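Local coordinates for protein Atp-dependent DNA ligase (Psychromonas sp., PDB 4D05) that probably seals nicks in DNA, as a minimal-type ATP-dependent DNA ligase that passes through an enzyme-adenylate intermediate, and holds adenosine monophosphate in this structure, at residues K94-D99 / Q127-Q132; F98-S103 / N112-L117. All blocks are in the same frame, centred on the assembly; numbering follows the deposited sequence.

Contact 1: K94-D99 / Q127-Q132; sequences KFMIFD and QMIEQQ. With AMP (adenosine monophosphate), chain H.
I97 and Q127 lie on adjacent parallel strands: I97 N donates to Q127 O (2.9 Å) and Q127 N to F95 O, the latter almost straight at 176°. I97 O then takes I129 N just past the strand end, and also a water, which donates to I129 O and accepts from Q131 NE2. The I129 side chain runs from this backbone to the nucleotide. Its CB sits 3.7 Å from I97 O. CG1, anti to the carbonyl carbon (chi1 -61°), packs on M96 CB at 3.7 Å; the CG2 branch comes 3.8 Å from AMP N6. At the tip, I129 CD1 meets the F98 ring at its edge, in plane, 3.9 Å from F98 CD2, and lies 3.7 Å from AMP N6. One face of the F98 ring lies against the adenine, AMP N3 standing 3.4 Å above its centre. An alanine here would strip the base of that aromatic face and would probably let it shift, leaving I129 CD1 without its edge partner. F98 and I129 thus give the adenine apolar, shape-fitting contact, while S24, E25, L27 and K174 are among the residues hydrogen-bonded to AMP.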
loop_
_atom_site.group_PDB
_atom_site.type_symbol
_atom_site.label_atom_id
_atom_site.label_comp_id
_atom_site.label_asym_id
_atom_site.label_seq_id
_atom_site.Cartn_x
_atom_site.Cartn_y
_atom_site.Cartn_z
ATOM N N LYS A 94 -4.698 16.963 -4.474
ATOM C CA LYS A 94 -3.356 17.389 -4.147
ATOM C C LYS A 94 -2.406 16.325 -4.681
ATOM O O LYS A 94 -2.666 15.108 -4.555
ATOM C CB LYS A 94 -3.154 17.508 -2.627
ATOM C CG LYS A 94 -4.051 18.554 -2.008
ATOM C CD LYS A 94 -4.375 18.305 -0.562
ATOM C CE LYS A 94 -5.283 17.080 -0.399
ATOM N NZ LYS A 94 -5.816 17.049 0.967
ATOM N N PHE A 95 -1.317 16.787 -5.295
ATOM C CA PHE A 95 -0.168 15.945 -5.624
ATOM C C PHE A 95 0.702 15.894 -4.386
ATOM O O PHE A 95 1.367 16.888 -4.021
ATOM C CB PHE A 95 0.578 16.515 -6.836
ATOM C CG PHE A 95 1.693 15.633 -7.383
ATOM C CD1 PHE A 95 1.567 14.261 -7.480
ATOM C CD2 PHE A 95 2.869 16.207 -7.822
ATOM C CE1 PHE A 95 2.602 13.478 -8.008
ATOM C CE2 PHE A 95 3.881 15.441 -8.355
ATOM C CZ PHE A 95 3.761 14.063 -8.426
HETATM N N MSE A 96 0.623 14.761 -3.696
HETATM C CA MSE A 96 1.286 14.537 -2.424
HETATM C C MSE A 96 2.588 13.828 -2.680
HETATM O O MSE A 96 2.608 12.634 -2.989
HETATM C CB MSE A 96 0.394 13.632 -1.527
HETATM C CG MSE A 96 -1.016 14.157 -1.275
HETATM SE SE MSE A 96 -1.196 15.725 -0.181
HETATM C CE MSE A 96 -0.437 14.992 1.460
ATOM N N ILE A 97 3.698 14.561 -2.568
ATOM C CA ILE A 97 4.967 14.005 -3.011
ATOM C C ILE A 97 5.699 13.231 -1.946
ATOM O O ILE A 97 5.655 13.583 -0.758
ATOM C CB ILE A 97 5.841 15.077 -3.665
ATOM C CG1 ILE A 97 6.298 16.137 -2.660
ATOM C CG2 ILE A 97 5.056 15.691 -4.846
ATOM C CD1 ILE A 97 7.354 17.113 -3.230
ATOM N N PHE A 98 6.410 12.205 -2.404
ATOM C CA PHE A 98 7.179 11.371 -1.516
ATOM C C PHE A 98 8.597 11.059 -2.041
ATOM O O PHE A 98 9.372 10.455 -1.320
ATOM C CB PHE A 98 6.396 10.074 -1.151
ATOM C CG PHE A 98 5.959 9.253 -2.336
ATOM C CD1 PHE A 98 6.867 8.538 -3.061
ATOM C CD2 PHE A 98 4.632 9.159 -2.696
ATOM C CE1 PHE A 98 6.471 7.762 -4.149
ATOM C CE2 PHE A 98 4.246 8.363 -3.783
ATOM C CZ PHE A 98 5.178 7.672 -4.487
ATOM N N ASP A 99 8.950 11.458 -3.264
ATOM C CA ASP A 99 10.332 11.311 -3.675
ATOM C C ASP A 99 10.672 12.179 -4.884
ATOM O O ASP A 99 9.803 12.825 -5.478
ATOM C CB ASP A 99 10.674 9.831 -3.919
ATOM C CG ASP A 99 12.093 9.469 -3.485
ATOM O OD1 ASP A 99 12.940 10.379 -3.402
ATOM O OD2 ASP A 99 12.377 8.267 -3.280
ATOM N N GLN A 127 1.820 19.330 -2.255
ATOM C CA GLN A 127 2.061 19.194 -0.815
ATOM C C GLN A 127 3.000 18.015 -0.522
ATOM O O GLN A 127 3.122 17.145 -1.352
ATOM C CB GLN A 127 0.714 19.136 -0.068
ATOM C CG GLN A 127 0.457 20.569 0.459
ATOM C CD GLN A 127 -0.878 21.195 0.188
ATOM O OE1 GLN A 127 -1.946 20.620 0.481
ATOM N NE2 GLN A 127 -0.842 22.439 -0.307
HETATM N N MSE A 128 3.734 18.058 0.599
HETATM C CA MSE A 128 4.692 16.987 0.933
HETATM C C MSE A 128 4.017 16.047 1.923
HETATM O O MSE A 128 3.394 16.508 2.874
HETATM C CB MSE A 128 5.992 17.547 1.543
HETATM C CG MSE A 128 7.219 16.657 1.279
HETATM SE SE MSE A 128 8.712 16.853 2.306
HETATM C CE MSE A 128 8.041 16.852 4.133
ATOM N N ILE A 129 4.122 14.749 1.685
ATOM C CA ILE A 129 3.702 13.785 2.684
ATOM C C ILE A 129 4.641 13.929 3.888
ATOM O O ILE A 129 5.844 13.948 3.740
ATOM C CB ILE A 129 3.725 12.360 2.112
ATOM C CG1 ILE A 129 2.745 12.280 0.928
ATOM C CG2 ILE A 129 3.342 11.371 3.185
ATOM C CD1 ILE A 129 2.733 10.960 0.191
ATOM N N GLU A 130 4.080 14.039 5.085
ATOM C CA GLU A 130 4.895 14.148 6.296
ATOM C C GLU A 130 5.802 12.925 6.497
ATOM O O GLU A 130 5.373 11.781 6.322
ATOM C CB GLU A 130 3.980 14.340 7.517
ATOM C CG GLU A 130 4.725 14.533 8.833
ATOM C CD GLU A 130 3.818 14.523 10.076
ATOM O OE1 GLU A 130 2.574 14.331 9.962
ATOM O OE2 GLU A 130 4.371 14.712 11.187
ATOM N N GLN A 131 7.056 13.186 6.861
ATOM C CA GLN A 131 8.061 12.158 7.088
ATOM C C GLN A 131 8.564 12.338 8.520
ATOM O O GLN A 131 9.034 13.438 8.910
ATOM C CB GLN A 131 9.234 12.316 6.103
ATOM C CG GLN A 131 8.873 12.187 4.584
ATOM C CD GLN A 131 8.630 10.742 4.177
ATOM O OE1 GLN A 131 8.964 9.812 4.911
ATOM N NE2 GLN A 131 8.083 10.548 2.972
ATOM N N GLN A 132 8.431 11.278 9.323
ATOM C CA GLN A 132 8.814 11.368 10.732
ATOM C C GLN A 132 9.694 10.215 11.167
ATOM O O GLN A 132 9.694 9.152 10.580
ATOM C CB GLN A 132 7.578 11.465 11.640
ATOM C CG GLN A 132 6.612 10.288 11.566
ATOM C CD GLN A 132 5.288 10.556 12.333
ATOM O OE1 GLN A 132 5.274 10.639 13.562
ATOM N NE2 GLN A 132 4.187 10.685 11.603
HETATM P P AMP H . -0.126 -0.238 -1.318
HETATM O O1P AMP H . 0.271 -1.682 -1.192
HETATM O O2P AMP H . -1.350 0.254 -2.069
HETATM O "O5'" AMP H . 1.178 0.550 -1.762
HETATM C "C5'" AMP H . 1.024 1.951 -1.785
HETATM C "C4'" AMP H . 1.608 2.421 -3.081
HETATM O "O4'" AMP H . 1.552 3.827 -3.183
HETATM C "C3'" AMP H . 3.039 2.001 -3.097
HETATM O "O3'" AMP H . 3.243 1.487 -4.423
HETATM C "C2'" AMP H . 3.804 3.272 -2.862
HETATM O "O2'" AMP H . 4.889 3.071 -3.771
HETATM C "C1'" AMP H . 2.817 4.455 -3.091
HETATM N N9 AMP H . 2.689 5.314 -1.864
HETATM C C8 AMP H . 1.584 5.751 -1.197
HETATM N N7 AMP H . 1.889 6.482 -0.095
HETATM C C5 AMP H . 3.240 6.558 -0.097
HETATM C C6 AMP H . 4.243 7.132 0.804
HETATM N N6 AMP H . 3.848 7.821 1.885
HETATM N N1 AMP H . 5.523 6.971 0.451
HETATM C C2 AMP H . 5.924 6.242 -0.599
HETATM N N3 AMP H . 5.086 5.676 -1.451
HETATM C C4 AMP H . 3.753 5.798 -1.243
HETATM O O HOH W 1 7.259 12.968 1.632
#

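Contact 2: F98-S103 / N112-L117; sequences FDLPKS and NKMQTL. With AMP (adenosine monophosphate), chain H.
L100 and M114, a selenomethionine, lie antiparallel and overlap along their lengths, with L100 CG 3.7 Å from M114 CG. The two methyl groups of L100 then divide the helix surface between them. L100 CD1 lies obliquely across the extended aliphatic chain of K113, 3.8 Å from K113 CD, while L100 CD2 meets L117 CD1 tip to tip at 4.0 Å. K113 and L117 are one helical turn apart, and L100 is therefore received by three residues of a single helix side. Beyond CG, the M114 chain bends at its last torsion (chi3 -75°), which lays its end on the strand backbone instead of on a side chain: M114 SE is 3.4 Å from D99 N, and M114 CE is 3.7 Å from F98 O. No hydrogen bond crosses between 98-103 and 112-117; the contact is van der Waals, apolar around L100 and against backbone at the end of M114.

The next shell fixes the chain around L100. D99 OD1 accepts L100 N at 2.7 Å, on the anti side of the carboxylate and 29° out of its plane, and also forms a salt bridge with R110 in the same helix. After L100 the chain closes a type I turn, with S103 N bonded to L100 O at 3.1 Å.

Just before L100, F98 and D99 both face D63, forming a classic beta bulge; the F98 side chain leaves the backbone away from the helix, and one face of its ring meets AMP. Strand 94-99 is thus lined by helix 107-121 on the side of M114, with the nucleotide pocket across the strand from it, while strand 62-67 runs antiparallel alongside and offers M62 to L100.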
loop_
_atom_site.group_PDB
_atom_site.type_symbol
_atom_site.label_atom_id
_atom_site.label_comp_id
_atom_site.label_asym_id
_atom_site.label_seq_id
_atom_site.Cartn_x
_atom_site.Cartn_y
_atom_site.Cartn_z
ATOM N N PHE A 98 6.410 12.205 -2.404
ATOM C CA PHE A 98 7.179 11.371 -1.516
ATOM C C PHE A 98 8.597 11.059 -2.041
ATOM O O PHE A 98 9.372 10.455 -1.320
ATOM C CB PHE A 98 6.396 10.074 -1.151
ATOM C CG PHE A 98 5.959 9.253 -2.336
ATOM C CD1 PHE A 98 6.867 8.538 -3.061
ATOM C CD2 PHE A 98 4.632 9.159 -2.696
ATOM C CE1 PHE A 98 6.471 7.762 -4.149
ATOM C CE2 PHE A 98 4.246 8.363 -3.783
ATOM C CZ PHE A 98 5.178 7.672 -4.487
ATOM N N ASP A 99 8.950 11.458 -3.264
ATOM C CA ASP A 99 10.332 11.311 -3.675
ATOM C C ASP A 99 10.672 12.179 -4.884
ATOM O O ASP A 99 9.803 12.825 -5.478
ATOM C CB ASP A 99 10.674 9.831 -3.919
ATOM C CG ASP A 99 12.093 9.469 -3.485
ATOM O OD1 ASP A 99 12.940 10.379 -3.402
ATOM O OD2 ASP A 99 12.377 8.267 -3.280
ATOM N N LEU A 100 11.961 12.206 -5.184
ATOM C CA LEU A 100 12.581 12.977 -6.280
ATOM C C LEU A 100 13.386 11.964 -7.120
ATOM O O LEU A 100 14.544 11.653 -6.828
ATOM C CB LEU A 100 13.519 14.074 -5.731
ATOM C CG LEU A 100 12.882 15.115 -4.829
ATOM C CD1 LEU A 100 13.872 16.161 -4.351
ATOM C CD2 LEU A 100 11.748 15.835 -5.524
ATOM N N PRO A 101 12.751 11.372 -8.129
ATOM C CA PRO A 101 13.344 10.179 -8.760
ATOM C C PRO A 101 14.581 10.411 -9.603
ATOM O O PRO A 101 15.197 9.417 -9.996
ATOM C CB PRO A 101 12.219 9.641 -9.661
ATOM C CG PRO A 101 11.039 10.366 -9.266
ATOM C CD PRO A 101 11.392 11.640 -8.605
ATOM N N LYS A 102 14.928 11.659 -9.912
ATOM C CA LYS A 102 16.143 11.912 -10.678
ATOM C C LYS A 102 17.282 12.374 -9.760
ATOM O O LYS A 102 18.390 12.685 -10.226
ATOM C CB LYS A 102 15.892 12.938 -11.772
ATOM C CG LYS A 102 14.990 12.423 -12.901
ATOM C CD LYS A 102 15.587 11.205 -13.605
ATOM C CE LYS A 102 14.731 10.703 -14.787
ATOM N NZ LYS A 102 15.421 9.589 -15.516
ATOM N N SER A 103 17.028 12.395 -8.452
ATOM C CA SER A 103 18.042 12.842 -7.502
ATOM C C SER A 103 19.112 11.771 -7.316
ATOM O O SER A 103 18.818 10.565 -7.358
ATOM C CB SER A 103 17.405 13.101 -6.153
ATOM O OG SER A 103 18.389 13.302 -5.154
ATOM N N ASN A 112 14.680 17.061 2.515
ATOM C CA ASN A 112 14.950 18.472 2.740
ATOM C C ASN A 112 14.655 19.304 1.492
ATOM O O ASN A 112 14.066 20.384 1.571
ATOM C CB ASN A 112 16.384 18.654 3.208
ATOM C CG ASN A 112 16.614 19.993 3.794
ATOM O OD1 ASN A 112 16.919 20.931 3.055
ATOM N ND2 ASN A 112 16.435 20.126 5.154
ATOM N N LYS A 113 15.045 18.781 0.337
ATOM C CA LYS A 113 14.752 19.481 -0.908
ATOM C C LYS A 113 13.242 19.565 -1.158
ATOM O O LYS A 113 12.745 20.610 -1.560
ATOM C CB LYS A 113 15.468 18.854 -2.092
ATOM C CG LYS A 113 15.288 19.648 -3.364
ATOM C CD LYS A 113 16.171 19.160 -4.465
ATOM C CE LYS A 113 15.996 19.990 -5.692
ATOM N NZ LYS A 113 16.978 19.627 -6.752
HETATM N N MSE A 114 12.529 18.461 -0.955
HETATM C CA MSE A 114 11.095 18.467 -1.179
HETATM C C MSE A 114 10.385 19.507 -0.311
HETATM O O MSE A 114 9.462 20.181 -0.780
HETATM C CB MSE A 114 10.501 17.071 -0.898
HETATM C CG MSE A 114 10.845 16.081 -1.954
HETATM SE SE MSE A 114 9.785 14.406 -1.783
HETATM C CE MSE A 114 10.724 13.689 -0.280
ATOM N N GLN A 115 10.806 19.642 0.950
ATOM C CA GLN A 115 10.195 20.627 1.862
ATOM C C GLN A 115 10.328 22.017 1.253
ATOM O O GLN A 115 9.376 22.773 1.242
ATOM C CB GLN A 115 10.842 20.627 3.255
ATOM C CG GLN A 115 10.629 19.332 4.038
ATOM C CD GLN A 115 11.386 19.253 5.389
ATOM O OE1 GLN A 115 12.621 19.316 5.440
ATOM N NE2 GLN A 115 10.635 19.017 6.475
ATOM N N THR A 116 11.515 22.337 0.758
ATOM C CA THR A 116 11.757 23.621 0.099
ATOM C C THR A 116 10.940 23.797 -1.170
ATOM O O THR A 116 10.343 24.840 -1.378
ATOM C CB THR A 116 13.254 23.818 -0.196
ATOM O OG1 THR A 116 13.972 23.879 1.039
ATOM C CG2 THR A 116 13.476 25.124 -0.905
ATOM N N LEU A 117 10.920 22.782 -2.028
ATOM C CA LEU A 117 10.139 22.844 -3.255
ATOM C C LEU A 117 8.658 23.137 -2.954
ATOM O O LEU A 117 8.039 24.002 -3.579
ATOM C CB LEU A 117 10.258 21.536 -4.040
ATOM C CG LEU A 117 11.627 21.194 -4.636
ATOM C CD1 LEU A 117 11.526 19.822 -5.284
ATOM C CD2 LEU A 117 12.084 22.242 -5.636
HETATM P P AMP H . -0.126 -0.238 -1.318
HETATM O O1P AMP H . 0.271 -1.682 -1.192
HETATM O O2P AMP H . -1.350 0.254 -2.069
HETATM O "O5'" AMP H . 1.178 0.550 -1.762
HETATM C "C5'" AMP H . 1.024 1.951 -1.785
HETATM C "C4'" AMP H . 1.608 2.421 -3.081
HETATM O "O4'" AMP H . 1.552 3.827 -3.183
HETATM C "C3'" AMP H . 3.039 2.001 -3.097
HETATM O "O3'" AMP H . 3.243 1.487 -4.423
HETATM C "C2'" AMP H . 3.804 3.272 -2.862
HETATM O "O2'" AMP H . 4.889 3.071 -3.771
HETATM C "C1'" AMP H . 2.817 4.455 -3.091
HETATM N N9 AMP H . 2.689 5.314 -1.864
HETATM C C8 AMP H . 1.584 5.751 -1.197
HETATM N N7 AMP H . 1.889 6.482 -0.095
HETATM C C5 AMP H . 3.240 6.558 -0.097
HETATM C C6 AMP H . 4.243 7.132 0.804
HETATM N N6 AMP H . 3.848 7.821 1.885
HETATM N N1 AMP H . 5.523 6.971 0.451
HETATM C C2 AMP H . 5.924 6.242 -0.599
HETATM N N3 AMP H . 5.086 5.676 -1.451
HETATM C C4 AMP H . 3.753 5.798 -1.243
#

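How the contacts relate
Strand 94-99 opens both contacts, and F98 and D99 belong to each. Going on from it, the chain turns through 98-103 and enters helix 107-121, where contact 2 closes a short connection with eight residues between its segments. It then leaves the helix for strand 126-128, and contact 1 closes the wider loop of 27 residues. Contact 2 is therefore nested within contact 1, and together they pin all three elements of a beta-alpha-beta unit. The two meet directly where M128 SE packs 3.7 Å from M114 CB and I97 CD1 lies 3.9 Å from M114 CG, tying helix to sheet on the side of the strand away from AMP.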